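Local coordinates for variant surface glycoprotein MITat 1.13 (Trypanosoma brucei, PDB 6Z8H) that probably forms, with many identical copies, the dense surface coat whose antigenic switching lets the parasite evade the host immune response, at residues C37-K51 / V175-A189. Numbering follows the deposited sequence.
With MAN (alpha-D-mannopyranose), chain C; NAG (2-acetamido-2-deoxy-beta-D-glucopyranose), chain F.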
ATOM      1  N   CYS A  37     -14.230  15.160   2.163  1.00 33.26           N
ATOM      2  CA  CYS A  37     -13.572  14.348   3.175  1.00 33.93           C
ATOM      3  C   CYS A  37     -12.647  13.324   2.527  1.00 32.43           C
ATOM      4  O   CYS A  37     -11.504  13.136   2.965  1.00 33.68           O
ATOM      5  CB  CYS A  37     -14.574  13.617   4.058  1.00 36.57           C
ATOM      6  SG  CYS A  37     -15.512  14.679   5.168  1.00 40.51           S
ATOM      7  N   LYS A  38     -13.095  12.704   1.438  1.00 30.78           N
ATOM      8  CA  LYS A  38     -12.283  11.695   0.775  1.00 30.52           C
ATOM      9  C   LYS A  38     -11.070  12.345   0.148  1.00 31.13           C
ATOM     10  O   LYS A  38      -9.955  11.836   0.289  1.00 31.43           O
ATOM     11  CB  LYS A  38     -13.108  10.974  -0.293  1.00 30.39           C
ATOM     12  CG  LYS A  38     -12.331   9.929  -1.095  1.00 29.77           C
ATOM     13  CD  LYS A  38     -13.212   9.255  -2.163  1.00 29.32           C
ATOM     14  CE  LYS A  38     -12.332   8.389  -3.061  1.00 29.56           C
ATOM     15  NZ  LYS A  38     -13.089   7.791  -4.152  1.00 29.69           N
ATOM     16  N   SER A  39     -11.257  13.463  -0.555  1.00 31.48           N
ATOM     17  CA  SER A  39     -10.141  14.159  -1.183  1.00 32.84           C
ATOM     18  C   SER A  39      -9.118  14.596  -0.149  1.00 33.07           C
ATOM     19  O   SER A  39      -7.907  14.401  -0.338  1.00 33.29           O
ATOM     20  CB  SER A  39     -10.638  15.364  -1.979  1.00 34.36           C
ATOM     21  OG  SER A  39      -9.530  16.083  -2.485  1.00 36.44           O
ATOM     22  N   ARG A  40      -9.569  15.134   0.981  1.00 32.85           N
ATOM     23  CA  ARG A  40      -8.619  15.645   1.958  1.00 32.30           C
ATOM     24  C   ARG A  40      -7.848  14.499   2.590  1.00 32.04           C
ATOM     25  O   ARG A  40      -6.632  14.596   2.798  1.00 33.27           O
ATOM     26  CB  ARG A  40      -9.327  16.479   3.033  1.00 34.61           C
ATOM     27  CG  ARG A  40      -8.312  17.214   3.903  1.00 34.74           C
ATOM     28  CD  ARG A  40      -8.912  17.855   5.156  1.00 35.53           C
ATOM     29  NE  ARG A  40      -9.998  18.786   4.873  1.00 36.60           N
ATOM     30  CZ  ARG A  40     -10.506  19.636   5.758  1.00 37.27           C
ATOM     31  NH1 ARG A  40     -10.050  19.674   6.996  1.00 38.01           N
ATOM     32  NH2 ARG A  40     -11.515  20.412   5.405  1.00 36.60           N
ATOM     33  N   LEU A  41      -8.525  13.399   2.892  1.00 31.79           N
ATOM     34  CA  LEU A  41      -7.861  12.277   3.546  1.00 32.09           C
ATOM     35  C   LEU A  41      -6.822  11.632   2.629  1.00 31.99           C
ATOM     36  O   LEU A  41      -5.714  11.259   3.074  1.00 32.56           O
ATOM     37  CB  LEU A  41      -8.901  11.250   3.986  1.00 31.59           C
ATOM     38  CG  LEU A  41      -8.440  10.158   4.956  1.00 33.81           C
ATOM     39  CD1 LEU A  41      -7.777  10.782   6.196  1.00 33.92           C
ATOM     40  CD2 LEU A  41      -9.576   9.209   5.342  1.00 34.99           C
ATOM     41  N   LEU A  42      -7.132  11.531   1.332  1.00 31.83           N
ATOM     42  CA  LEU A  42      -6.165  11.006   0.378  1.00 30.48           C
ATOM     43  C   LEU A  42      -5.027  11.994   0.150  1.00 29.90           C
ATOM     44  O   LEU A  42      -3.883  11.577  -0.064  1.00 30.09           O
ATOM     45  CB  LEU A  42      -6.852  10.691  -0.944  1.00 30.03           C
ATOM     46  CG  LEU A  42      -7.775   9.493  -0.942  1.00 29.87           C
ATOM     47  CD1 LEU A  42      -8.538   9.407  -2.263  1.00 30.41           C
ATOM     48  CD2 LEU A  42      -7.006   8.199  -0.740  1.00 30.22           C
ATOM     49  N   LYS A  43      -5.296  13.301   0.219  1.00 30.00           N
ATOM     50  CA  LYS A  43      -4.218  14.286   0.135  1.00 30.29           C
ATOM     51  C   LYS A  43      -3.299  14.212   1.347  1.00 30.83           C
ATOM     52  O   LYS A  43      -2.077  14.362   1.218  1.00 31.93           O
ATOM     53  CB  LYS A  43      -4.811  15.694   0.006  1.00 33.98           C
ATOM     54  CG  LYS A  43      -5.099  16.103  -1.434  1.00 36.86           C
ATOM     55  CD  LYS A  43      -5.720  17.492  -1.541  1.00 39.68           C
ATOM     56  CE  LYS A  43      -6.549  17.586  -2.813  1.00 42.53           C
ATOM     57  NZ  LYS A  43      -6.737  18.986  -3.316  1.00 43.96           N
ATOM     58  N   ARG A  44      -3.858  13.995   2.536  1.00 30.83           N
ATOM     59  CA  ARG A  44      -3.034  13.811   3.721  1.00 31.22           C
ATOM     60  C   ARG A  44      -2.216  12.527   3.628  1.00 31.32           C
ATOM     61  O   ARG A  44      -1.026  12.502   3.993  1.00 34.00           O
ATOM     62  CB  ARG A  44      -3.908  13.791   4.960  1.00 31.58           C
ATOM     63  CG  ARG A  44      -4.600  15.111   5.263  1.00 30.90           C
ATOM     64  CD  ARG A  44      -5.458  14.952   6.486  1.00 32.34           C
ATOM     65  NE  ARG A  44      -4.660  14.676   7.678  1.00 32.89           N
ATOM     66  CZ  ARG A  44      -5.124  14.045   8.754  1.00 31.59           C
ATOM     67  NH1 ARG A  44      -6.383  13.607   8.789  1.00 33.03           N
ATOM     68  NH2 ARG A  44      -4.354  13.851   9.809  1.00 32.99           N
ATOM     69  N   LEU A  45      -2.818  11.453   3.137  1.00 30.84           N
ATOM     70  CA  LEU A  45      -2.061  10.226   2.928  1.00 31.04           C
ATOM     71  C   LEU A  45      -0.888  10.467   1.989  1.00 31.05           C
ATOM     72  O   LEU A  45       0.228   9.962   2.217  1.00 31.89           O
ATOM     73  CB  LEU A  45      -2.963   9.163   2.324  1.00 29.59           C
ATOM     74  CG  LEU A  45      -2.281   7.816   2.028  1.00 29.62           C
ATOM     75  CD1 LEU A  45      -1.697   7.222   3.308  1.00 30.82           C
ATOM     76  CD2 LEU A  45      -3.233   6.856   1.385  1.00 30.41           C
ATOM     77  N   ASP A  46      -1.132  11.184   0.896  1.00 32.15           N
ATOM     78  CA  ASP A  46      -0.099  11.459  -0.091  1.00 34.49           C
ATOM     79  C   ASP A  46       1.100  12.188   0.510  1.00 33.42           C
ATOM     80  O   ASP A  46       2.237  11.983   0.047  1.00 34.73           O
ATOM     81  CB  ASP A  46      -0.671  12.269  -1.255  1.00 37.81           C
ATOM     82  CG  ASP A  46       0.280  12.321  -2.445  1.00 43.58           C
ATOM     83  OD1 ASP A  46       0.409  11.298  -3.155  1.00 45.18           O
ATOM     84  OD2 ASP A  46       0.940  13.371  -2.647  1.00 47.05           O
ATOM     85  N   LEU A  47       0.907  12.976   1.576  1.00 32.91           N
ATOM     86  CA  LEU A  47       2.060  13.611   2.220  1.00 32.88           C
ATOM     87  C   LEU A  47       3.060  12.558   2.699  1.00 32.44           C
ATOM     88  O   LEU A  47       4.291  12.733   2.595  1.00 34.34           O
ATOM     89  CB  LEU A  47       1.627  14.424   3.433  1.00 32.81           C
ATOM     90  CG  LEU A  47       0.595  15.523   3.203  1.00 33.07           C
ATOM     91  CD1 LEU A  47       0.240  16.146   4.538  1.00 33.35           C
ATOM     92  CD2 LEU A  47       1.114  16.544   2.230  1.00 34.21           C
ATOM     93  N   TYR A  48       2.546  11.477   3.283  1.00 31.38           N
ATOM     94  CA  TYR A  48       3.393  10.432   3.839  1.00 30.76           C
ATOM     95  C   TYR A  48       3.881   9.485   2.762  1.00 29.96           C
ATOM     96  O   TYR A  48       5.047   9.078   2.785  1.00 29.55           O
ATOM     97  CB  TYR A  48       2.644   9.663   4.932  1.00 30.79           C
ATOM     98  CG  TYR A  48       2.121  10.531   6.054  1.00 31.78           C
ATOM     99  CD1 TYR A  48       0.875  11.134   5.957  1.00 32.74           C
ATOM    100  CD2 TYR A  48       2.845  10.728   7.219  1.00 32.25           C
ATOM    101  CE1 TYR A  48       0.384  11.908   6.965  1.00 33.29           C
ATOM    102  CE2 TYR A  48       2.364  11.531   8.235  1.00 32.87           C
ATOM    103  CZ  TYR A  48       1.119  12.118   8.103  1.00 33.73           C
ATOM    104  OH  TYR A  48       0.586  12.913   9.109  1.00 35.16           O
ATOM    105  N   THR A  49       3.025   9.084   1.825  1.00 28.14           N
ATOM    106  CA  THR A  49       3.498   8.132   0.819  1.00 29.23           C
ATOM    107  C   THR A  49       4.455   8.779  -0.173  1.00 29.35           C
ATOM    108  O   THR A  49       5.368   8.108  -0.674  1.00 29.17           O
ATOM    109  CB  THR A  49       2.327   7.486   0.077  1.00 29.04           C
ATOM    110  OG1 THR A  49       1.547   8.504  -0.568  1.00 31.29           O
ATOM    111  CG2 THR A  49       1.442   6.723   1.046  1.00 29.26           C
ATOM    112  N   SER A  50       4.320  10.077  -0.413  1.00 29.37           N
ATOM    113  CA  SER A  50       5.237  10.762  -1.310  1.00 30.79           C
ATOM    114  C   SER A  50       6.616  10.844  -0.687  1.00 29.48           C
ATOM    115  O   SER A  50       7.617  10.600  -1.362  1.00 27.87           O
ATOM    116  CB  SER A  50       4.740  12.175  -1.621  1.00 35.17           C
ATOM    117  OG  SER A  50       5.403  12.690  -2.769  1.00 39.62           O
ATOM    118  N   LYS A  51       6.692  11.138   0.619  1.00 28.24           N
ATOM    119  CA  LYS A  51       7.996  11.149   1.281  1.00 29.75           C
ATOM    120  C   LYS A  51       8.588   9.745   1.365  1.00 28.84           C
ATOM    121  O   LYS A  51       9.806   9.571   1.237  1.00 28.79           O
ATOM    122  CB  LYS A  51       7.863  11.739   2.678  1.00 30.65           C
ATOM    123  CG  LYS A  51       7.535  13.238   2.699  1.00 31.08           C
ATOM    124  CD  LYS A  51       8.626  14.130   2.080  1.00 33.71           C
ATOM    125  CE  LYS A  51       8.274  15.613   2.174  1.00 36.16           C
ATOM    126  NZ  LYS A  51       9.221  16.482   1.433  1.00 39.43           N
ATOM    127  N   VAL A 175      -8.141  25.023   2.246  1.00 57.25           N
ATOM    128  CA  VAL A 175      -7.501  24.132   3.206  1.00 55.65           C
ATOM    129  C   VAL A 175      -6.040  23.911   2.811  1.00 54.24           C
ATOM    130  O   VAL A 175      -5.733  23.579   1.663  1.00 54.03           O
ATOM    131  CB  VAL A 175      -8.253  22.794   3.323  1.00 56.24           C
ATOM    132  CG1 VAL A 175      -7.650  21.934   4.427  1.00 57.42           C
ATOM    133  CG2 VAL A 175      -9.729  23.037   3.587  1.00 55.30           C
ATOM    134  N   LYS A 176      -5.137  24.101   3.766  1.00 52.58           N
ATOM    135  CA  LYS A 176      -3.710  23.905   3.546  1.00 52.14           C
ATOM    136  C   LYS A 176      -3.305  22.563   4.139  1.00 50.47           C
ATOM    137  O   LYS A 176      -3.522  22.311   5.330  1.00 51.23           O
ATOM    138  CB  LYS A 176      -2.903  25.049   4.154  1.00 52.84           C
ATOM    139  CG  LYS A 176      -3.051  26.353   3.362  1.00 56.37           C
ATOM    140  CD  LYS A 176      -3.266  27.543   4.276  1.00 58.46           C
ATOM    141  CE  LYS A 176      -1.968  28.274   4.578  1.00 59.58           C
ATOM    142  NZ  LYS A 176      -2.085  29.150   5.782  1.00 60.90           N
ATOM    143  N   ILE A 177      -2.747  21.700   3.300  1.00 47.11           N
ATOM    144  CA  ILE A 177      -2.392  20.338   3.672  1.00 46.02           C
ATOM    145  C   ILE A 177      -0.873  20.229   3.643  1.00 44.73           C
ATOM    146  O   ILE A 177      -0.242  20.500   2.609  1.00 47.27           O
ATOM    147  CB  ILE A 177      -3.039  19.321   2.721  1.00 45.80           C
ATOM    148  CG1 ILE A 177      -4.564  19.411   2.787  1.00 45.99           C
ATOM    149  CG2 ILE A 177      -2.576  17.913   3.067  1.00 45.01           C
ATOM    150  CD1 ILE A 177      -5.131  19.127   4.169  1.00 45.69           C
ATOM    151  N   GLY A 178      -0.290  19.825   4.768  1.00 41.50           N
ATOM    152  CA  GLY A 178       1.153  19.672   4.858  1.00 39.05           C
ATOM    153  C   GLY A 178       1.546  19.053   6.179  1.00 38.50           C
ATOM    154  O   GLY A 178       0.807  19.130   7.167  1.00 40.12           O
ATOM    155  N   LEU A 179       2.759  18.479   6.204  1.00 39.43           N
ATOM    156  CA  LEU A 179       3.182  17.774   7.410  1.00 40.66           C
ATOM    157  C   LEU A 179       3.248  18.717   8.603  1.00 43.82           C
ATOM    158  O   LEU A 179       2.999  18.299   9.741  1.00 43.71           O
ATOM    159  CB  LEU A 179       4.532  17.094   7.189  1.00 39.34           C
ATOM    160  CG  LEU A 179       4.525  15.794   6.388  1.00 39.82           C
ATOM    161  CD1 LEU A 179       5.953  15.318   6.213  1.00 39.87           C
ATOM    162  CD2 LEU A 179       3.719  14.714   7.052  1.00 40.19           C
ATOM    163  N   GLU A 180       3.553  19.996   8.363  1.00 46.61           N
ATOM    164  CA  GLU A 180       3.590  20.966   9.448  1.00 48.61           C
ATOM    165  C   GLU A 180       2.203  21.234  10.025  1.00 48.72           C
ATOM    166  O   GLU A 180       2.101  21.684  11.170  1.00 50.51           O
ATOM    167  CB  GLU A 180       4.224  22.282   8.970  1.00 50.05           C
ATOM    168  CG  GLU A 180       3.526  22.936   7.775  1.00 51.89           C
ATOM    169  CD  GLU A 180       3.970  22.376   6.424  1.00 54.07           C
ATOM    170  OE1 GLU A 180       4.256  21.161   6.337  1.00 53.51           O
ATOM    171  OE2 GLU A 180       4.031  23.165   5.450  1.00 55.44           O
ATOM    172  N   HIS A 181       1.135  20.968   9.273  1.00 46.92           N
ATOM    173  CA  HIS A 181      -0.214  21.216   9.756  1.00 47.49           C
ATOM    174  C   HIS A 181      -0.856  19.981  10.370  1.00 43.97           C
ATOM    175  O   HIS A 181      -1.971  20.072  10.890  1.00 43.95           O
ATOM    176  CB  HIS A 181      -1.094  21.733   8.613  1.00 50.65           C
ATOM    177  CG  HIS A 181      -0.549  22.954   7.935  1.00 54.24           C
ATOM    178  ND1 HIS A 181      -0.368  24.154   8.591  1.00 55.31           N
ATOM    179  CD2 HIS A 181      -0.143  23.159   6.660  1.00 55.87           C
ATOM    180  CE1 HIS A 181       0.122  25.047   7.747  1.00 56.07           C
ATOM    181  NE2 HIS A 181       0.271  24.468   6.570  1.00 56.42           N
ATOM    182  N   GLU A 182      -0.186  18.832  10.331  1.00 40.40           N
ATOM    183  CA  GLU A 182      -0.845  17.583  10.690  1.00 39.61           C
ATOM    184  C   GLU A 182      -1.099  17.464  12.187  1.00 39.86           C
ATOM    185  O   GLU A 182      -2.056  16.799  12.595  1.00 40.89           O
ATOM    186  CB  GLU A 182       0.017  16.399  10.231  1.00 37.65           C
ATOM    187  CG  GLU A 182      -0.050  16.098   8.732  1.00 38.20           C
ATOM    188  CD  GLU A 182      -1.363  15.451   8.348  1.00 38.64           C
ATOM    189  OE1 GLU A 182      -1.555  14.253   8.646  1.00 37.98           O
ATOM    190  OE2 GLU A 182      -2.246  16.166   7.811  1.00 38.65           O
ATOM    191  N   GLU A 183      -0.283  18.110  13.027  1.00 42.32           N
ATOM    192  CA  GLU A 183      -0.479  17.948  14.465  1.00 45.46           C
ATOM    193  C   GLU A 183      -1.821  18.507  14.925  1.00 44.99           C
ATOM    194  O   GLU A 183      -2.342  18.075  15.959  1.00 46.32           O
ATOM    195  CB  GLU A 183       0.654  18.598  15.264  1.00 49.29           C
ATOM    196  CG  GLU A 183       1.740  17.612  15.698  1.00 54.81           C
ATOM    197  CD  GLU A 183       1.179  16.266  16.162  1.00 59.61           C
ATOM    198  OE1 GLU A 183       0.504  16.230  17.216  1.00 62.61           O
ATOM    199  OE2 GLU A 183       1.367  15.262  15.434  1.00 59.93           O
ATOM    200  N   ASN A 184      -2.388  19.471  14.198  1.00 44.17           N
ATOM    201  CA  ASN A 184      -3.655  20.082  14.587  1.00 44.85           C
ATOM    202  C   ASN A 184      -4.783  19.825  13.593  1.00 44.35           C
ATOM    203  O   ASN A 184      -5.854  20.434  13.709  1.00 45.21           O
ATOM    204  CB  ASN A 184      -3.480  21.583  14.828  1.00 46.59           C
ATOM    205  CG  ASN A 184      -2.988  21.888  16.229  1.00 51.78           C
ATOM    206  OD1 ASN A 184      -3.242  21.123  17.163  1.00 53.89           O
ATOM    207  ND2 ASN A 184      -2.286  22.998  16.383  1.00 53.58           N
ATOM    208  N   GLU A 185      -4.589  18.922  12.653  1.00 42.35           N
ATOM    209  CA  GLU A 185      -5.636  18.613  11.698  1.00 40.84           C
ATOM    210  C   GLU A 185      -6.756  17.850  12.401  1.00 40.66           C
ATOM    211  O   GLU A 185      -6.490  16.925  13.175  1.00 41.11           O
ATOM    212  CB  GLU A 185      -5.036  17.777  10.560  1.00 42.39           C
ATOM    213  CG  GLU A 185      -6.028  17.464   9.440  1.00 43.47           C
ATOM    214  CD  GLU A 185      -6.483  18.708   8.686  1.00 43.42           C
ATOM    215  OE1 GLU A 185      -5.704  19.680   8.630  1.00 45.02           O
ATOM    216  OE2 GLU A 185      -7.606  18.695   8.140  1.00 43.54           O
ATOM    217  N   PRO A 186      -8.010  18.234  12.208  1.00 40.04           N
ATOM    218  CA  PRO A 186      -9.107  17.517  12.860  1.00 39.46           C
ATOM    219  C   PRO A 186      -9.377  16.178  12.191  1.00 37.71           C
ATOM    220  O   PRO A 186      -9.017  15.934  11.037  1.00 36.97           O
ATOM    221  CB  PRO A 186     -10.305  18.460  12.696  1.00 39.11           C
ATOM    222  CG  PRO A 186      -9.959  19.265  11.453  1.00 39.00           C
ATOM    223  CD  PRO A 186      -8.465  19.431  11.481  1.00 40.64           C
ATOM    224  N   GLU A 187     -10.083  15.329  12.935  1.00 39.65           N
ATOM    225  CA  GLU A 187     -10.503  14.045  12.411  1.00 40.22           C
ATOM    226  C   GLU A 187     -11.402  14.242  11.191  1.00 37.74           C
ATOM    227  O   GLU A 187     -12.176  15.211  11.119  1.00 37.51           O
ATOM    228  CB  GLU A 187     -11.306  13.280  13.465  1.00 44.26           C
ATOM    229  CG  GLU A 187     -10.465  12.399  14.358  1.00 48.69           C
ATOM    230  CD  GLU A 187     -11.039  12.250  15.748  1.00 51.75           C
ATOM    231  OE1 GLU A 187     -10.464  12.836  16.690  1.00 53.81           O
ATOM    232  OE2 GLU A 187     -12.064  11.551  15.892  1.00 52.96           O
ATOM    233  N   PRO A 188     -11.344  13.322  10.228  1.00 36.55           N
ATOM    234  CA  PRO A 188     -12.310  13.346   9.123  1.00 35.99           C
ATOM    235  C   PRO A 188     -13.726  13.194   9.660  1.00 36.57           C
ATOM    236  O   PRO A 188     -13.962  12.472  10.634  1.00 36.47           O
ATOM    237  CB  PRO A 188     -11.903  12.138   8.266  1.00 34.89           C
ATOM    238  CG  PRO A 188     -10.471  11.864   8.643  1.00 35.50           C
ATOM    239  CD  PRO A 188     -10.412  12.190  10.111  1.00 35.77           C
ATOM    240  N   ALA A 189     -14.663  13.907   9.027  1.00 36.06           N
ATOM    241  CA  ALA A 189     -16.042  13.978   9.498  1.00 34.71           C
ATOM    242  C   ALA A 189     -16.799  12.696   9.175  1.00 32.67           C
ATOM    243  O   ALA A 189     -16.573  12.055   8.149  1.00 33.29           O
ATOM    244  CB  ALA A 189     -16.768  15.182   8.883  1.00 35.45           C
TER
HETATM  245  C1  MAN C   2     -12.262  15.122  -7.580  1.00 37.44           C
HETATM  246  C2  MAN C   2     -12.251  14.196  -6.351  1.00 37.40           C
HETATM  247  C3  MAN C   2     -13.013  14.765  -5.206  1.00 36.37           C
HETATM  248  C4  MAN C   2     -12.627  16.229  -4.913  1.00 38.29           C
HETATM  249  C5  MAN C   2     -12.733  17.065  -6.203  1.00 39.64           C
HETATM  250  C6  MAN C   2     -12.214  18.477  -5.976  1.00 43.30           C
HETATM  251  O2  MAN C   2     -10.931  14.076  -5.830  1.00 39.54           O
HETATM  252  O3  MAN C   2     -12.870  13.993  -4.035  1.00 36.24           O
HETATM  253  O4  MAN C   2     -13.534  16.791  -3.943  1.00 39.06           O
HETATM  254  O5  MAN C   2     -11.936  16.459  -7.229  1.00 37.38           O
HETATM  255  O6  MAN C   2     -12.438  18.798  -4.580  1.00 45.85           O
HETATM  256  C1  NAG F 502     -15.132   8.577  -8.761  1.00 30.17           C
HETATM  257  C2  NAG F 502     -15.249   9.970  -8.135  1.00 28.21           C
HETATM  258  C3  NAG F 502     -15.640  10.942  -9.219  1.00 29.33           C
HETATM  259  C4  NAG F 502     -14.611  10.865 -10.318  1.00 31.05           C
HETATM  260  C5  NAG F 502     -14.508   9.408 -10.805  1.00 31.60           C
HETATM  261  C6  NAG F 502     -13.533   9.159 -11.920  1.00 33.02           C
HETATM  262  C7  NAG F 502     -15.789   9.976  -5.765  1.00 28.26           C
HETATM  263  C8  NAG F 502     -16.850   9.895  -4.736  1.00 29.72           C
HETATM  264  N2  NAG F 502     -16.125   9.988  -6.996  1.00 27.21           N
HETATM  265  O3  NAG F 502     -15.703  12.221  -8.604  1.00 29.75           O
HETATM  266  O4  NAG F 502     -14.921  11.583 -11.500  1.00 31.21           O
HETATM  267  O5  NAG F 502     -14.191   8.605  -9.768  1.00 30.81           O
HETATM  268  O6  NAG F 502     -12.242   9.608 -11.549  1.00 35.33           O
HETATM  269  O7  NAG F 502     -14.668   9.977  -5.454  1.00 30.31           O
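Arg44 holds Glu182 by two nitrogens along the NE side of its guanidinium, NE meeting OE2 at 2.8 Å and NH2 meeting OE1 at 3.1 Å. The first bond lies near the guanidinium plane and uses the syn lone pair of OE2; the second reaches OE1 from above the carboxylate plane, the two planes being 48° apart. OE1 also accepts the Tyr48 hydroxyl, OH to OE1 2.6 Å, through its anti lone pair, so three bonds from two residues, spread over both oxygens, hold the carboxylate's rotation. Glu185 lays CG over the Arg44 guanidinium, then bends at chi2 (65°) to send OE2 to Arg40 NH1 (2.9 Å), a salt bridge at the guanidinium edge. Val175 covers one face of that guanidinium, while Glu172 pairs with Arg40 NE.

Apolar contacts flank this charged row. Ile177 packs CG2 on Leu47 CD1 (3.6 Å) and its own CD1 on Arg40 CG. Leu179 CD2 makes a CH-pi contact over the Tyr48 face, 4.0 Å from the centroid. Farther along, Pro188 CG abuts Leu41 CD1, and Ala189 lies beside Cys37, disulfide-bonded to Cys31. Arg272 of helix 260-273 hydrogen-bonds the same Tyr48 hydroxyl. The contact thus straps the loop between strands 152-155 and 194-202 along helix 34-75, one of the long helices characteristic of the elongated VSG N-terminal domain.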